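Local atomic coordinates of polyphosphate kinase (Porphyromonas gingivalis, PDB entry 2O8R), a protein that probably catalyses the reversible transfer of the terminal phosphate of ATP onto a growing long-chain polyphosphate, with magnesium as cofactor. Residues A[189-195]-A[206-212]; A[538-542]-A[646-650]. The protein carries 3 engineered substitutions. All coordinates share one frame; numbering follows the deposited sequence.

Contact 1. Residues A[189-195]-A[206-212]; sequences LPRFVEL and YSFLEDI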
ATOM      1  N   LEU A 189       8.935  -3.000 -13.039  1.00 45.54           N
ATOM      2  CA  LEU A 189       9.296  -4.381 -13.336  1.00 44.71           C
ATOM      3  C   LEU A 189      10.020  -4.999 -12.140  1.00 49.72           C
ATOM      4  O   LEU A 189      10.507  -4.280 -11.271  1.00 55.99           O
ATOM      5  CB  LEU A 189      10.198  -4.422 -14.568  1.00 54.82           C
ATOM      6  CG  LEU A 189       9.580  -4.209 -15.947  1.00 50.40           C
ATOM      7  CD1 LEU A 189      10.599  -4.594 -16.987  1.00 32.33           C
ATOM      8  CD2 LEU A 189       8.338  -5.046 -16.103  1.00 29.93           C
ATOM      9  N   PRO A 190      10.088  -6.333 -12.075  1.00 43.27           N
ATOM     10  CA  PRO A 190      10.839  -6.905 -10.975  1.00 47.32           C
ATOM     11  C   PRO A 190      12.348  -6.819 -11.214  1.00 54.10           C
ATOM     12  O   PRO A 190      12.800  -6.767 -12.368  1.00 46.24           O
ATOM     13  CB  PRO A 190      10.396  -8.364 -10.981  1.00 40.37           C
ATOM     14  CG  PRO A 190      10.073  -8.644 -12.382  1.00 44.47           C
ATOM     15  CD  PRO A 190       9.520  -7.372 -12.951  1.00 49.48           C
ATOM     16  N   ARG A 191      13.112  -6.803 -10.122  1.00 56.71           N
ATOM     17  CA  ARG A 191      14.570  -6.787 -10.191  1.00 49.29           C
ATOM     18  C   ARG A 191      15.030  -8.073 -10.842  1.00 61.23           C
ATOM     19  O   ARG A 191      15.964  -8.070 -11.650  1.00 60.77           O
ATOM     20  CB  ARG A 191      15.169  -6.681  -8.787  1.00 43.55           C
ATOM     21  CG  ARG A 191      16.679  -6.558  -8.747  1.00 47.51           C
ATOM     22  CD  ARG A 191      17.183  -5.302  -9.461  1.00 54.65           C
ATOM     23  NE  ARG A 191      18.642  -5.305  -9.597  1.00 42.07           N
ATOM     24  CZ  ARG A 191      19.491  -4.879  -8.664  1.00 54.21           C
ATOM     25  NH1 ARG A 191      19.058  -4.400  -7.504  1.00 64.27           N
ATOM     26  NH2 ARG A 191      20.787  -4.918  -8.894  1.00 38.97           N
ATOM     27  N   PHE A 192      14.348  -9.166 -10.490  1.00 62.03           N
ATOM     28  CA  PHE A 192      14.662 -10.488 -11.014  1.00 49.54           C
ATOM     29  C   PHE A 192      13.585 -10.977 -11.967  1.00 53.71           C
ATOM     30  O   PHE A 192      12.403 -10.972 -11.631  1.00 65.34           O
ATOM     31  CB  PHE A 192      14.891 -11.462  -9.870  1.00 49.10           C
ATOM     32  CG  PHE A 192      15.948 -11.003  -8.918  1.00 47.18           C
ATOM     33  CD1 PHE A 192      17.287 -11.030  -9.292  1.00 37.38           C
ATOM     34  CD2 PHE A 192      15.605 -10.501  -7.671  1.00 42.88           C
ATOM     35  CE1 PHE A 192      18.272 -10.587  -8.428  1.00 42.30           C
ATOM     36  CE2 PHE A 192      16.580 -10.058  -6.803  1.00 54.41           C
ATOM     37  CZ  PHE A 192      17.917 -10.098  -7.183  1.00 51.51           C
ATOM     38  N   VAL A 193      14.016 -11.363 -13.167  1.00 50.08           N
ATOM     39  CA  VAL A 193      13.120 -11.742 -14.250  1.00 46.79           C
ATOM     40  C   VAL A 193      13.304 -13.234 -14.502  1.00 59.47           C
ATOM     41  O   VAL A 193      14.414 -13.677 -14.822  1.00 55.76           O
ATOM     42  CB  VAL A 193      13.425 -10.916 -15.536  1.00 51.56           C
ATOM     43  CG1 VAL A 193      12.463 -11.256 -16.684  1.00 40.71           C
ATOM     44  CG2 VAL A 193      13.335  -9.446 -15.231  1.00 45.63           C
ATOM     45  N   GLU A 194      12.229 -14.005 -14.309  1.00 57.34           N
ATOM     46  CA  GLU A 194      12.239 -15.448 -14.551  1.00 48.80           C
ATOM     47  C   GLU A 194      12.196 -15.724 -16.049  1.00 50.63           C
ATOM     48  O   GLU A 194      11.505 -15.026 -16.791  1.00 51.22           O
ATOM     49  CB  GLU A 194      11.048 -16.114 -13.871  1.00 50.92           C
ATOM     50  CG  GLU A 194      11.134 -17.654 -13.769  1.00 56.07           C
ATOM     51  CD  GLU A 194       9.806 -18.318 -13.365  1.00 70.78           C
ATOM     52  OE1 GLU A 194       8.734 -17.667 -13.444  1.00 84.65           O
ATOM     53  OE2 GLU A 194       9.835 -19.506 -12.982  1.00 83.78           O
ATOM     54  N   LEU A 195      12.954 -16.725 -16.487  1.00 51.29           N
ATOM     55  CA  LEU A 195      12.986 -17.127 -17.890  1.00 47.61           C
ATOM     56  C   LEU A 195      12.207 -18.419 -18.040  1.00 56.28           C
ATOM     57  O   LEU A 195      12.280 -19.279 -17.163  1.00 60.55           O
ATOM     58  CB  LEU A 195      14.427 -17.332 -18.352  1.00 54.13           C
ATOM     59  CG  LEU A 195      15.384 -16.140 -18.233  1.00 45.77           C
ATOM     60  CD1 LEU A 195      16.599 -16.357 -19.100  1.00 46.70           C
ATOM     61  CD2 LEU A 195      14.708 -14.875 -18.651  1.00 61.39           C
ATOM     62  N   TYR A 206      16.867 -17.125 -13.528  1.00 39.64           N
ATOM     63  CA  TYR A 206      16.582 -15.735 -13.223  1.00 40.69           C
ATOM     64  C   TYR A 206      17.645 -14.807 -13.768  1.00 48.80           C
ATOM     65  O   TYR A 206      18.815 -15.171 -13.886  1.00 51.30           O
ATOM     66  CB  TYR A 206      16.423 -15.534 -11.720  1.00 43.94           C
ATOM     67  CG  TYR A 206      15.302 -16.343 -11.144  1.00 36.78           C
ATOM     68  CD1 TYR A 206      13.983 -15.921 -11.274  1.00 40.26           C
ATOM     69  CD2 TYR A 206      15.555 -17.543 -10.480  1.00 37.37           C
ATOM     70  CE1 TYR A 206      12.940 -16.658 -10.749  1.00 50.16           C
ATOM     71  CE2 TYR A 206      14.516 -18.298  -9.952  1.00 49.47           C
ATOM     72  CZ  TYR A 206      13.209 -17.847 -10.094  1.00 48.27           C
ATOM     73  OH  TYR A 206      12.168 -18.578  -9.585  1.00 53.11           O
ATOM     74  N   SER A 207      17.224 -13.596 -14.091  1.00 55.48           N
ATOM     75  CA  SER A 207      18.134 -12.586 -14.592  1.00 50.70           C
ATOM     76  C   SER A 207      17.872 -11.300 -13.864  1.00 50.02           C
ATOM     77  O   SER A 207      16.717 -10.999 -13.549  1.00 52.48           O
ATOM     78  CB  SER A 207      17.877 -12.352 -16.068  1.00 44.71           C
ATOM     79  OG  SER A 207      18.326 -13.446 -16.826  1.00 56.00           O
ATOM     80  N   PHE A 208      18.942 -10.551 -13.600  1.00 44.43           N
ATOM     81  CA  PHE A 208      18.829  -9.156 -13.153  1.00 46.65           C
ATOM     82  C   PHE A 208      18.236  -8.340 -14.290  1.00 44.02           C
ATOM     83  O   PHE A 208      18.597  -8.516 -15.461  1.00 46.91           O
ATOM     84  CB  PHE A 208      20.199  -8.558 -12.812  1.00 41.56           C
ATOM     85  CG  PHE A 208      20.838  -9.129 -11.565  1.00 51.61           C
ATOM     86  CD1 PHE A 208      20.762  -8.448 -10.358  1.00 59.93           C
ATOM     87  CD2 PHE A 208      21.541 -10.321 -11.605  1.00 48.34           C
ATOM     88  CE1 PHE A 208      21.362  -8.954  -9.215  1.00 47.87           C
ATOM     89  CE2 PHE A 208      22.146 -10.826 -10.469  1.00 55.95           C
ATOM     90  CZ  PHE A 208      22.055 -10.143  -9.271  1.00 52.52           C
ATOM     91  N   LEU A 209      17.329  -7.444 -13.947  1.00 40.94           N
ATOM     92  CA  LEU A 209      16.776  -6.527 -14.924  1.00 40.39           C
ATOM     93  C   LEU A 209      17.883  -5.761 -15.648  1.00 48.16           C
ATOM     94  O   LEU A 209      17.865  -5.670 -16.880  1.00 57.12           O
ATOM     95  CB  LEU A 209      15.820  -5.556 -14.240  1.00 33.97           C
ATOM     96  CG  LEU A 209      14.840  -4.765 -15.098  1.00 57.36           C
ATOM     97  CD1 LEU A 209      14.203  -5.663 -16.143  1.00 40.38           C
ATOM     98  CD2 LEU A 209      13.779  -4.122 -14.191  1.00 49.77           C
ATOM     99  N   GLU A 210      18.859  -5.244 -14.895  1.00 41.59           N
ATOM    100  CA  GLU A 210      19.907  -4.395 -15.488  1.00 47.38           C
ATOM    101  C   GLU A 210      20.808  -5.160 -16.444  1.00 49.10           C
ATOM    102  O   GLU A 210      21.375  -4.573 -17.359  1.00 64.44           O
ATOM    103  CB  GLU A 210      20.739  -3.649 -14.432  1.00 42.85           C
ATOM    104  CG  GLU A 210      21.659  -4.520 -13.570  1.00 38.68           C
ATOM    105  CD  GLU A 210      20.993  -5.016 -12.286  1.00 64.40           C
ATOM    106  OE1 GLU A 210      19.758  -5.223 -12.280  1.00 52.52           O
ATOM    107  OE2 GLU A 210      21.716  -5.209 -11.281  1.00 50.57           O
ATOM    108  N   ASP A 211      20.926  -6.469 -16.233  1.00 57.93           N
ATOM    109  CA  ASP A 211      21.665  -7.318 -17.155  1.00 51.37           C
ATOM    110  C   ASP A 211      20.969  -7.363 -18.524  1.00 45.51           C
ATOM    111  O   ASP A 211      21.600  -7.163 -19.557  1.00 46.15           O
ATOM    112  CB  ASP A 211      21.852  -8.717 -16.565  1.00 51.32           C
ATOM    113  CG  ASP A 211      23.032  -8.800 -15.600  1.00 52.58           C
ATOM    114  OD1 ASP A 211      23.839  -7.852 -15.533  1.00 57.66           O
ATOM    115  OD2 ASP A 211      23.159  -9.828 -14.910  1.00 63.43           O
ATOM    116  N   ILE A 212      19.661  -7.583 -18.521  1.00 50.81           N
ATOM    117  CA  ILE A 212      18.892  -7.573 -19.752  1.00 46.28           C
ATOM    118  C   ILE A 212      19.087  -6.272 -20.506  1.00 50.78           C
ATOM    119  O   ILE A 212      19.357  -6.291 -21.707  1.00 51.23           O
ATOM    120  CB  ILE A 212      17.392  -7.809 -19.512  1.00 43.26           C
ATOM    121  CG1 ILE A 212      17.189  -9.108 -18.705  1.00 32.23           C
ATOM    122  CG2 ILE A 212      16.638  -7.829 -20.880  1.00 19.94           C
ATOM    123  CD1 ILE A 212      15.813  -9.205 -18.051  1.00 49.26           C
TER
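Phe192 and Phe208 sit across from each other as a non-hydrogen-bonded pair of a β-hairpin in the middle domain. Their rings form an edge-to-face pair, with centroids 5.2 Å apart and planes at 62°. The edge of Phe192 at CE1 lies over one face of Phe208, toward its rim. On the opposite sheet face Val193 pairs with Ser207, and Val193 N bonds Ser207 O at 2.8 Å. Val193 CG2 packs on Ile212 CD1 (3.8 Å), and Leu189 CB meets Leu209 CD2 (3.6 Å). Where the strand 204-208 turns into a helix, Arg191 forms a side-on salt bridge with Glu210, NE to OE1 at 2.9 Å and NH2 to OE2 at 2.6 Å. With CG anti to the backbone N (chi1 -176°), Arg191 CG lies over the centre of the Phe192 ring; the bend at chi2 then carries the guanidinium on toward Glu210. Asp305 is a second acid for this guanidinium. The solvent side is Glu194; its partner Tyr206 is buried. The two side chains lie side by side, with Glu194 CG 3.7 Å from Tyr206 CE1. Strand 115-118 pairs with the far edge of 204-208, so the hairpin completes a three-stranded sheet. Helix 125-139 covers the side of Leu189, Leu195, Leu209 and Ile212.

Contact 2. Residues A[538-542]-A[646-650]; sequences YMLLK and LEIQL
This is a helix-on-sheet contact in the second C-terminal domain, which has a phospholipase D-like α/β fold. Strand 538-543 lies inside the mixed sheet, between strands 564-569 and 600-603. Helix 636-651 packs across one face of it, nearly perpendicular to the strand: the segment axes make 85° and approach to 10.5 Å. That spacing is bridged by side chains alone. Tyr538, Leu540 and Lys542, at every second position, turn toward the helix, while Leu541 points away from it.

Leu540 is the apolar centre. Its CD1 reaches Leu650 CD1 tip to tip at 3.7 Å. Beside this, Leu540 and Leu646 slide past each other in opposite directions, with Leu540 CG 3.9 Å from Leu646 CD1. Leu650 CD1 also lies 3.9 Å from Tyr538 OH, the hydroxyl that hydrogen-bonds Asp566 of the next strand.

At the other end the contact turns polar. The Lys542 chain runs straight out from the strand, CG anti to the backbone N (chi1 174°), and passes Leu646 CD2 before it bends at its last torsion. Its ammonium group forms a salt bridge with Glu596. The same carboxylate oxygen, OE1, accepts a bond from Gln649 NE2, so lysine, glutamine and glutamate are tied together in a buried setting. Arg570 and His597, predicted ATP-binding residues, have side chains about 6 and 7 Å from that of Lys542. Across the contact, Lys542 NZ donates a hydrogen bond to Gln649 OE1 at 2.8 Å, in the carbonyl plane and on a lone pair of that oxygen.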
ATOM      1  N   TYR A 538      24.269 -10.478  41.243  1.00 53.29           N
ATOM      2  CA  TYR A 538      24.056 -10.880  39.853  1.00 53.76           C
ATOM      3  C   TYR A 538      23.032 -10.018  39.114  1.00 52.67           C
ATOM      4  O   TYR A 538      22.053  -9.538  39.709  1.00 58.47           O
ATOM      5  CB  TYR A 538      23.649 -12.353  39.790  1.00 43.49           C
ATOM      6  CG  TYR A 538      23.531 -12.873  38.389  1.00 55.89           C
ATOM      7  CD1 TYR A 538      24.664 -13.014  37.585  1.00 56.47           C
ATOM      8  CD2 TYR A 538      22.284 -13.208  37.854  1.00 48.20           C
ATOM      9  CE1 TYR A 538      24.569 -13.482  36.294  1.00 44.48           C
ATOM     10  CE2 TYR A 538      22.175 -13.680  36.558  1.00 42.48           C
ATOM     11  CZ  TYR A 538      23.319 -13.810  35.782  1.00 54.37           C
ATOM     12  OH  TYR A 538      23.215 -14.288  34.503  1.00 53.47           O
HETATM   13  N   MSE A 539      23.271  -9.820  37.815  1.00 51.01           N
HETATM   14  CA  MSE A 539      22.347  -9.090  36.936  1.00 42.14           C
HETATM   15  C   MSE A 539      22.255  -9.789  35.608  1.00 51.83           C
HETATM   16  O   MSE A 539      23.268 -10.232  35.055  1.00 64.71           O
HETATM   17  CB  MSE A 539      22.817  -7.659  36.703  1.00 32.69           C
HETATM   18  CG  MSE A 539      22.689  -6.788  37.926  1.00 53.92           C
HETATM   19 SE   MSE A 539      23.051  -4.915  37.614  1.00 84.11          SE
HETATM   20  CE  MSE A 539      24.971  -4.919  37.561  1.00 71.25           C
ATOM     21  N   LEU A 540      21.035  -9.889  35.094  1.00 59.40           N
ATOM     22  CA  LEU A 540      20.816 -10.430  33.765  1.00 52.73           C
ATOM     23  C   LEU A 540      20.040  -9.393  32.988  1.00 56.38           C
ATOM     24  O   LEU A 540      18.894  -9.099  33.313  1.00 60.27           O
ATOM     25  CB  LEU A 540      20.076 -11.764  33.844  1.00 50.18           C
ATOM     26  CG  LEU A 540      19.862 -12.638  32.599  1.00 69.74           C
ATOM     27  CD1 LEU A 540      20.890 -12.430  31.496  1.00 54.81           C
ATOM     28  CD2 LEU A 540      19.820 -14.095  32.998  1.00 59.78           C
ATOM     29  N   LEU A 541      20.685  -8.827  31.971  1.00 55.00           N
ATOM     30  CA  LEU A 541      20.152  -7.666  31.268  1.00 38.62           C
ATOM     31  C   LEU A 541      20.115  -7.881  29.749  1.00 41.13           C
ATOM     32  O   LEU A 541      21.146  -8.135  29.128  1.00 46.84           O
ATOM     33  CB  LEU A 541      21.018  -6.459  31.573  1.00 43.79           C
ATOM     34  CG  LEU A 541      21.201  -5.922  32.981  1.00 49.62           C
ATOM     35  CD1 LEU A 541      22.237  -4.826  32.887  1.00 38.40           C
ATOM     36  CD2 LEU A 541      19.889  -5.379  33.530  1.00 61.99           C
ATOM     37  N   LYS A 542      18.928  -7.776  29.152  1.00 47.78           N
ATOM     38  CA  LYS A 542      18.782  -7.960  27.709  1.00 43.25           C
ATOM     39  C   LYS A 542      18.158  -6.745  27.053  1.00 48.37           C
ATOM     40  O   LYS A 542      17.088  -6.307  27.457  1.00 41.54           O
ATOM     41  CB  LYS A 542      17.923  -9.169  27.408  1.00 43.37           C
ATOM     42  CG  LYS A 542      17.594  -9.342  25.935  1.00 42.57           C
ATOM     43  CD  LYS A 542      16.672 -10.537  25.714  1.00 22.29           C
ATOM     44  CE  LYS A 542      16.335 -10.675  24.275  1.00 41.47           C
ATOM     45  NZ  LYS A 542      17.501 -11.277  23.630  1.00 41.03           N
ATOM     46  N   LEU A 646      15.649 -16.562  29.429  1.00 46.76           N
ATOM     47  CA  LEU A 646      16.947 -15.899  29.348  1.00 46.35           C
ATOM     48  C   LEU A 646      18.102 -16.867  29.568  1.00 49.48           C
ATOM     49  O   LEU A 646      19.160 -16.706  28.973  1.00 53.78           O
ATOM     50  CB  LEU A 646      17.027 -14.755  30.345  1.00 42.57           C
ATOM     51  CG  LEU A 646      16.078 -13.609  30.021  1.00 43.27           C
ATOM     52  CD1 LEU A 646      16.299 -12.524  31.014  1.00 47.48           C
ATOM     53  CD2 LEU A 646      16.281 -13.085  28.596  1.00 47.53           C
ATOM     54  N   GLU A 647      17.891 -17.876  30.412  1.00 57.16           N
ATOM     55  CA  GLU A 647      18.903 -18.898  30.647  1.00 44.93           C
ATOM     56  C   GLU A 647      19.075 -19.722  29.406  1.00 43.50           C
ATOM     57  O   GLU A 647      20.205 -19.993  28.991  1.00 38.09           O
ATOM     58  CB  GLU A 647      18.550 -19.790  31.838  1.00 58.27           C
ATOM     59  CG  GLU A 647      18.909 -19.177  33.179  1.00 52.42           C
ATOM     60  CD  GLU A 647      18.407 -19.994  34.339  1.00 81.81           C
ATOM     61  OE1 GLU A 647      18.215 -21.220  34.164  1.00 91.33           O
ATOM     62  OE2 GLU A 647      18.204 -19.410  35.426  1.00 85.24           O
ATOM     63  N   ILE A 648      17.959 -20.097  28.786  1.00 51.42           N
ATOM     64  CA  ILE A 648      18.038 -20.716  27.461  1.00 55.42           C
ATOM     65  C   ILE A 648      18.878 -19.859  26.505  1.00 56.66           C
ATOM     66  O   ILE A 648      19.753 -20.376  25.817  1.00 47.42           O
ATOM     67  CB  ILE A 648      16.661 -20.975  26.859  1.00 51.90           C
ATOM     68  CG1 ILE A 648      15.851 -21.866  27.802  1.00 51.92           C
ATOM     69  CG2 ILE A 648      16.808 -21.598  25.483  1.00 41.92           C
ATOM     70  CD1 ILE A 648      14.534 -22.337  27.260  1.00 40.81           C
ATOM     71  N   GLN A 649      18.645 -18.548  26.483  1.00 46.05           N
ATOM     72  CA  GLN A 649      19.446 -17.712  25.602  1.00 50.77           C
ATOM     73  C   GLN A 649      20.936 -17.781  25.960  1.00 48.93           C
ATOM     74  O   GLN A 649      21.776 -17.929  25.071  1.00 61.35           O
ATOM     75  CB  GLN A 649      18.922 -16.271  25.523  1.00 44.24           C
ATOM     76  CG  GLN A 649      17.491 -16.164  24.999  1.00 46.98           C
ATOM     77  CD  GLN A 649      17.175 -14.812  24.374  1.00 60.75           C
ATOM     78  OE1 GLN A 649      17.706 -13.779  24.786  1.00 69.74           O
ATOM     79  NE2 GLN A 649      16.301 -14.815  23.370  1.00 55.19           N
ATOM     80  N   LEU A 650      21.262 -17.728  27.250  1.00 57.31           N
ATOM     81  CA  LEU A 650      22.673 -17.745  27.686  1.00 55.04           C
ATOM     82  C   LEU A 650      23.333 -19.101  27.512  1.00 46.59           C
ATOM     83  O   LEU A 650      24.550 -19.215  27.650  1.00 58.33           O
ATOM     84  CB  LEU A 650      22.816 -17.310  29.143  1.00 36.12           C
ATOM     85  CG  LEU A 650      22.607 -15.831  29.436  1.00 54.26           C
ATOM     86  CD1 LEU A 650      22.671 -15.664  30.934  1.00 36.79           C
ATOM     87  CD2 LEU A 650      23.645 -14.949  28.713  1.00 33.91           C
TER

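How the contacts relate
Along the chain the two contacts come in series: contact 1 closes before contact 2 opens, so they neither nest nor cross. Contact 1 is local. Only ten residues separate its segments, and it closes the loop of a hairpin in the middle domain. Contact 2 closes a far longer loop of 103 residues, bringing a late helix of the second C-terminal domain back over an early strand of the same domain. The two lie on opposite sides of the chain's centre, with nearest atoms about 30 Å apart. Contact 1 also lies near the second subunit, whose Phe410 packs on Leu189 and Pro190, whereas contact 2 is internal to its domain.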